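Local coordinates for sensor protein (Bacteroides thetaiotaomicron, PDB 2X7X) that binds fructose through this periplasmic domain of a hybrid two-component sensor, which probably acts as a histidine kinase and transcription regulator, at residues Ser123-Lys128 with Pro158-Ile163; Ile131-Gly136 with Ala191-Asn196. All blocks are in the same frame, centred on the assembly; numbering follows the deposited sequence.

Contact 1: residues Ser123-Lys128 with Pro158-Ile163; sequences SSLKGK and PDIKLI. With K (potassium ion), chain G.
The ethyl arm of I160 lies over one face of the peptide joining G127 to K128. Its CD1 is 3.5 Å from both G127 C and K128 N, and CG1 sits above the carbonyl end. Beyond that end come D159 CB, 3.4 Å from G127 O, and a water that donates to G127 O at 2.7 Å and accepts from D159 N at 2.6 Å. This water is the bonded bridge between the two segments, which share no direct hydrogen bond. With CG1 of I160 anti to its carbonyl carbon (chi1 -67°), the arm reaches the turn. I160 CD1 also meets L125 CD1 at 4.1 Å, the two side chains crossing at a slant. The turn is where helix 110-124 ends and strand 128-135 begins: K126, with positive phi, is the C-prime residue of a Schellman motif, and L125-K128 form a type I' turn closed by K128 N to L125 O. G127, at phi 90°, would jam any CB against the preceding carbonyl oxygen. Segment 158-163 opens the edge strand reached after helix 141-155, so the contact joins two successive alpha-to-beta connections of a Rossmann-like lobe of the periplasmic binding protein fold. I160 O binds potassium at 2.7 Å, alongside the carbonyls of F157 and I154 and two waters. An alanine at I160 could still offer that carbonyl, but the missing arm would probably open a gap over the G127-K128 peptide and leave L125 without this apolar partner. K128 CA approaches D159 O at 3.3 Å in a CA-H...O contact.

Contact 2: residues Ile131-Gly136 with Ala191-Asn196; sequences IVELTG and AVYAHN. With FRU (beta-D-fructofuranose), chain E.
E133 carries CG anti to its backbone N (chi1 -172°) with an extended chain beyond, while H195 swings CG beside its own N, and the two ends meet across the strands. H195 NE2 donates to E133 OE2 over 2.8 Å, with an N-H...O angle of 167°. The acceptor lies at the edge of the imidazole, in the ring plane, but the donor comes 36° out of the carboxylate plane. The other oxygen, OE1, is hydrogen-bonded to H147 ND1, so this buried carboxylate is held between two histidines, which would probably favour its ionised form. T135 covers one face of the imidazole: its CA stands 3.4 Å from the H195 ring centroid, almost on the normal, a CH-pi contact that, with the bond at NE2, helps to set how the ring is turned. Y193 runs alongside E133, Y193 CE2 being 3.4 Å from E133 OE2, and its OH bonds to the backbone oxygen of R146, a fructose-binding residue. The backbones supply the frame. Strands 131-135 and 191-194 are parallel neighbours in a Rossmann-like lobe of the periplasmic binding protein fold, their axes 4.8 Å apart at closest approach. The ladder runs V132 N to A191 O, Y193 N to V132 O and L134 N to Y193 O, each 2.9 Å, and continues beyond strand 191-194 with H195 N to L134 O. On the sheet face away from E133 and Y193, V132 CG2 meets V192 CG2 at 4.0 Å and L134 reaches V192 CG1, against helices 172-185 and 199-209. Where the second strand ends, N196 turns its amide to the sugar: ND2 donates to O3 of the fructose over 2.8 Å, and OD1 accepts from I199 N.

The four segments alternate along the chain, 123-128, 131-136, 158-163, 191-196, and the centres of contacts 1 and 2 lie about 14 Å apart. Both reach the mixed sheet of one lobe, where strand 128-135 runs between edge strand 159-167 and strand 191-194. I131 couples them directly: its N is 2.9 Å from K161 O, its O is 3.0 Å from I163 N, and its CD1 packs on I160 CG2. Contact 1 sits at the strand beginnings, about 26 Å from the chain centre and beside a potassium ion. Contact 2 is buried, about 14 Å from that centre, and its strands lead to the fructose pocket at their C-terminal ends.

Contact 1: residues Ser123-Lys128 with Pro158-Ile163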
# COMPACT_ATOMS: atom_id res chain seq x y z
N SER A 123 2.64 15.57 -20.05
CA SER A 123 3.25 14.34 -20.51
C SER A 123 2.21 13.43 -21.18
O SER A 123 2.47 12.85 -22.23
CB SER A 123 3.96 13.66 -19.32
OG SER A 123 4.18 12.27 -19.54
N SER A 124 1.02 13.35 -20.58
CA SER A 124 -0.03 12.48 -21.08
C SER A 124 -0.65 12.98 -22.38
O SER A 124 -1.05 12.18 -23.23
CB SER A 124 -1.10 12.30 -20.01
OG SER A 124 -2.20 11.56 -20.51
N LEU A 125 -0.72 14.30 -22.55
CA LEU A 125 -1.22 14.90 -23.78
C LEU A 125 -0.08 15.15 -24.78
O LEU A 125 -0.27 15.82 -25.80
CB LEU A 125 -1.93 16.23 -23.49
CG LEU A 125 -3.14 16.26 -22.57
CD1 LEU A 125 -3.72 17.66 -22.54
CD2 LEU A 125 -4.19 15.26 -23.00
N LYS A 126 1.11 14.64 -24.46
CA LYS A 126 2.24 14.73 -25.38
C LYS A 126 2.53 16.18 -25.79
O LYS A 126 2.93 16.43 -26.91
CB LYS A 126 1.96 13.85 -26.63
CG LYS A 126 2.24 12.34 -26.42
CD LYS A 126 1.35 11.45 -27.34
N GLY A 127 2.28 17.12 -24.88
CA GLY A 127 2.66 18.53 -25.08
C GLY A 127 1.66 19.45 -25.75
O GLY A 127 1.91 20.65 -25.88
N LYS A 128 0.52 18.89 -26.14
CA LYS A 128 -0.47 19.62 -26.94
C LYS A 128 -1.89 19.32 -26.43
O LYS A 128 -2.28 18.15 -26.35
CB LYS A 128 -0.32 19.26 -28.43
CG LYS A 128 -1.32 19.97 -29.40
CD LYS A 128 -0.88 19.86 -30.90
CE LYS A 128 -1.94 20.50 -31.85
NZ LYS A 128 -2.14 21.99 -31.68
N PRO A 158 4.22 25.46 -24.60
CA PRO A 158 3.42 26.50 -25.26
C PRO A 158 2.13 25.99 -25.91
O PRO A 158 1.29 26.82 -26.32
CB PRO A 158 4.39 27.11 -26.29
CG PRO A 158 5.48 26.11 -26.46
CD PRO A 158 5.57 25.33 -25.18
N ASP A 159 1.94 24.67 -26.01
CA ASP A 159 0.72 24.13 -26.63
C ASP A 159 -0.19 23.39 -25.68
O ASP A 159 -1.18 22.77 -26.10
CB ASP A 159 1.06 23.29 -27.85
CG ASP A 159 1.63 24.13 -28.97
OD1 ASP A 159 0.95 25.11 -29.38
OD2 ASP A 159 2.77 23.81 -29.42
N ILE A 160 0.15 23.42 -24.40
CA ILE A 160 -0.78 23.07 -23.34
C ILE A 160 -1.43 24.38 -22.93
O ILE A 160 -0.72 25.31 -22.53
CB ILE A 160 -0.06 22.43 -22.12
CG1 ILE A 160 0.55 21.07 -22.48
CG2 ILE A 160 -1.00 22.34 -20.93
CD1 ILE A 160 -0.43 20.05 -22.96
N LYS A 161 -2.75 24.47 -23.03
CA LYS A 161 -3.45 25.72 -22.73
C LYS A 161 -4.58 25.56 -21.73
O LYS A 161 -5.45 24.72 -21.89
CB LYS A 161 -4.00 26.33 -24.01
CG LYS A 161 -2.94 26.54 -25.09
CD LYS A 161 -3.55 26.98 -26.40
CE LYS A 161 -2.50 27.05 -27.50
NZ LYS A 161 -3.04 26.52 -28.82
N LEU A 162 -4.56 26.38 -20.69
CA LEU A 162 -5.69 26.51 -19.82
C LEU A 162 -6.74 27.40 -20.49
O LEU A 162 -6.55 28.61 -20.63
CB LEU A 162 -5.25 27.08 -18.46
CG LEU A 162 -6.38 27.18 -17.42
CD1 LEU A 162 -6.99 25.81 -17.12
CD2 LEU A 162 -5.89 27.85 -16.16
N ILE A 163 -7.86 26.79 -20.91
CA ILE A 163 -8.91 27.51 -21.64
C ILE A 163 -10.14 27.88 -20.78
O ILE A 163 -11.02 28.61 -21.25
CB ILE A 163 -9.39 26.73 -22.91
CG1 ILE A 163 -10.11 25.42 -22.52
CG2 ILE A 163 -8.24 26.49 -23.85
CD1 ILE A 163 -11.01 24.86 -23.62
K K G . 1.19 27.03 -21.76
O HOH W 1 3.66 22.66 -25.90
O HOH W 2 -0.16 28.50 -19.96
O HOH W 3 3.85 28.21 -22.34

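Contact 2: residues Ile131-Gly136 with Ala191-Asn196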
# COMPACT_ATOMS: atom_id res chain seq x y z
N ILE A 131 -6.93 22.31 -21.48
CA ILE A 131 -7.24 21.90 -20.12
C ILE A 131 -8.30 22.83 -19.53
O ILE A 131 -8.25 24.05 -19.76
CB ILE A 131 -5.99 21.98 -19.18
CG1 ILE A 131 -4.77 21.33 -19.82
CG2 ILE A 131 -6.28 21.37 -17.81
CD1 ILE A 131 -3.49 21.45 -18.97
N VAL A 132 -9.24 22.26 -18.79
CA VAL A 132 -10.10 23.07 -17.92
C VAL A 132 -9.76 22.76 -16.46
O VAL A 132 -9.42 21.61 -16.13
CB VAL A 132 -11.62 22.90 -18.25
CG1 VAL A 132 -11.91 23.41 -19.65
CG2 VAL A 132 -12.08 21.45 -18.13
N GLU A 133 -9.83 23.78 -15.59
CA GLU A 133 -9.51 23.67 -14.16
C GLU A 133 -10.72 23.95 -13.30
O GLU A 133 -11.42 24.92 -13.50
CB GLU A 133 -8.40 24.65 -13.77
CG GLU A 133 -7.85 24.46 -12.35
CD GLU A 133 -6.72 25.43 -11.98
OE1 GLU A 133 -6.62 26.52 -12.58
OE2 GLU A 133 -5.93 25.12 -11.06
N LEU A 134 -10.96 23.07 -12.33
CA LEU A 134 -12.01 23.25 -11.35
C LEU A 134 -11.37 23.31 -9.96
O LEU A 134 -10.88 22.32 -9.43
CB LEU A 134 -13.04 22.12 -11.48
CG LEU A 134 -13.81 22.05 -12.82
CD1 LEU A 134 -14.37 20.67 -13.12
CD2 LEU A 134 -14.94 23.07 -12.88
N THR A 135 -11.37 24.49 -9.37
CA THR A 135 -10.58 24.75 -8.16
C THR A 135 -11.37 24.53 -6.87
O THR A 135 -12.60 24.52 -6.86
CB THR A 135 -10.03 26.21 -8.16
OG1 THR A 135 -11.03 27.13 -7.70
CG2 THR A 135 -9.61 26.62 -9.55
N GLY A 136 -10.64 24.38 -5.77
CA GLY A 136 -11.24 24.50 -4.43
C GLY A 136 -11.60 25.94 -4.15
O GLY A 136 -11.34 26.82 -4.98
N ALA A 191 -8.41 17.62 -21.18
CA ALA A 191 -8.09 17.30 -19.79
C ALA A 191 -8.85 18.13 -18.79
O ALA A 191 -9.05 19.34 -18.97
CB ALA A 191 -6.59 17.43 -19.52
N VAL A 192 -9.25 17.48 -17.71
CA VAL A 192 -9.85 18.15 -16.56
C VAL A 192 -8.89 18.04 -15.40
O VAL A 192 -8.45 16.94 -15.04
CB VAL A 192 -11.24 17.50 -16.21
CG1 VAL A 192 -11.91 18.22 -15.04
CG2 VAL A 192 -12.13 17.53 -17.43
N TYR A 193 -8.53 19.18 -14.83
CA TYR A 193 -7.77 19.23 -13.59
C TYR A 193 -8.73 19.61 -12.49
O TYR A 193 -9.22 20.73 -12.47
CB TYR A 193 -6.67 20.28 -13.69
CG TYR A 193 -5.88 20.56 -12.42
CD1 TYR A 193 -5.83 19.64 -11.35
CD2 TYR A 193 -5.15 21.75 -12.30
CE1 TYR A 193 -5.08 19.91 -10.20
CE2 TYR A 193 -4.41 22.03 -11.17
CZ TYR A 193 -4.37 21.13 -10.13
OH TYR A 193 -3.62 21.45 -9.02
N ALA A 194 -8.99 18.67 -11.59
CA ALA A 194 -9.90 18.89 -10.47
C ALA A 194 -9.07 18.94 -9.20
O ALA A 194 -8.21 18.09 -8.98
CB ALA A 194 -10.91 17.77 -10.41
N HIS A 195 -9.33 19.94 -8.35
CA HIS A 195 -8.53 20.15 -7.13
C HIS A 195 -8.73 19.08 -6.06
O HIS A 195 -7.90 18.94 -5.17
CB HIS A 195 -8.72 21.56 -6.55
CG HIS A 195 -7.99 22.64 -7.29
ND1 HIS A 195 -7.68 23.86 -6.72
CD2 HIS A 195 -7.49 22.68 -8.55
CE1 HIS A 195 -7.03 24.61 -7.60
NE2 HIS A 195 -6.91 23.91 -8.72
N ASN A 196 -9.84 18.34 -6.12
CA ASN A 196 -9.93 17.14 -5.30
C ASN A 196 -10.73 16.02 -5.94
O ASN A 196 -11.31 16.19 -7.02
CB ASN A 196 -10.39 17.43 -3.87
CG ASN A 196 -11.89 17.74 -3.76
OD1 ASN A 196 -12.65 17.78 -4.75
ND2 ASN A 196 -12.33 17.95 -2.52
C1 FRU E . -10.89 17.95 2.66
C2 FRU E . -10.47 18.70 1.41
C3 FRU E . -9.67 17.82 0.45
C4 FRU E . -8.63 18.78 -0.07
C5 FRU E . -8.31 19.58 1.18
C6 FRU E . -7.71 20.97 0.94
O1 FRU E . -11.91 18.67 3.34
O2 FRU E . -11.64 19.24 0.79
O3 FRU E . -10.48 17.22 -0.57
O4 FRU E . -7.48 18.12 -0.63
O5 FRU E . -9.60 19.75 1.79
O6 FRU E . -7.35 21.56 2.21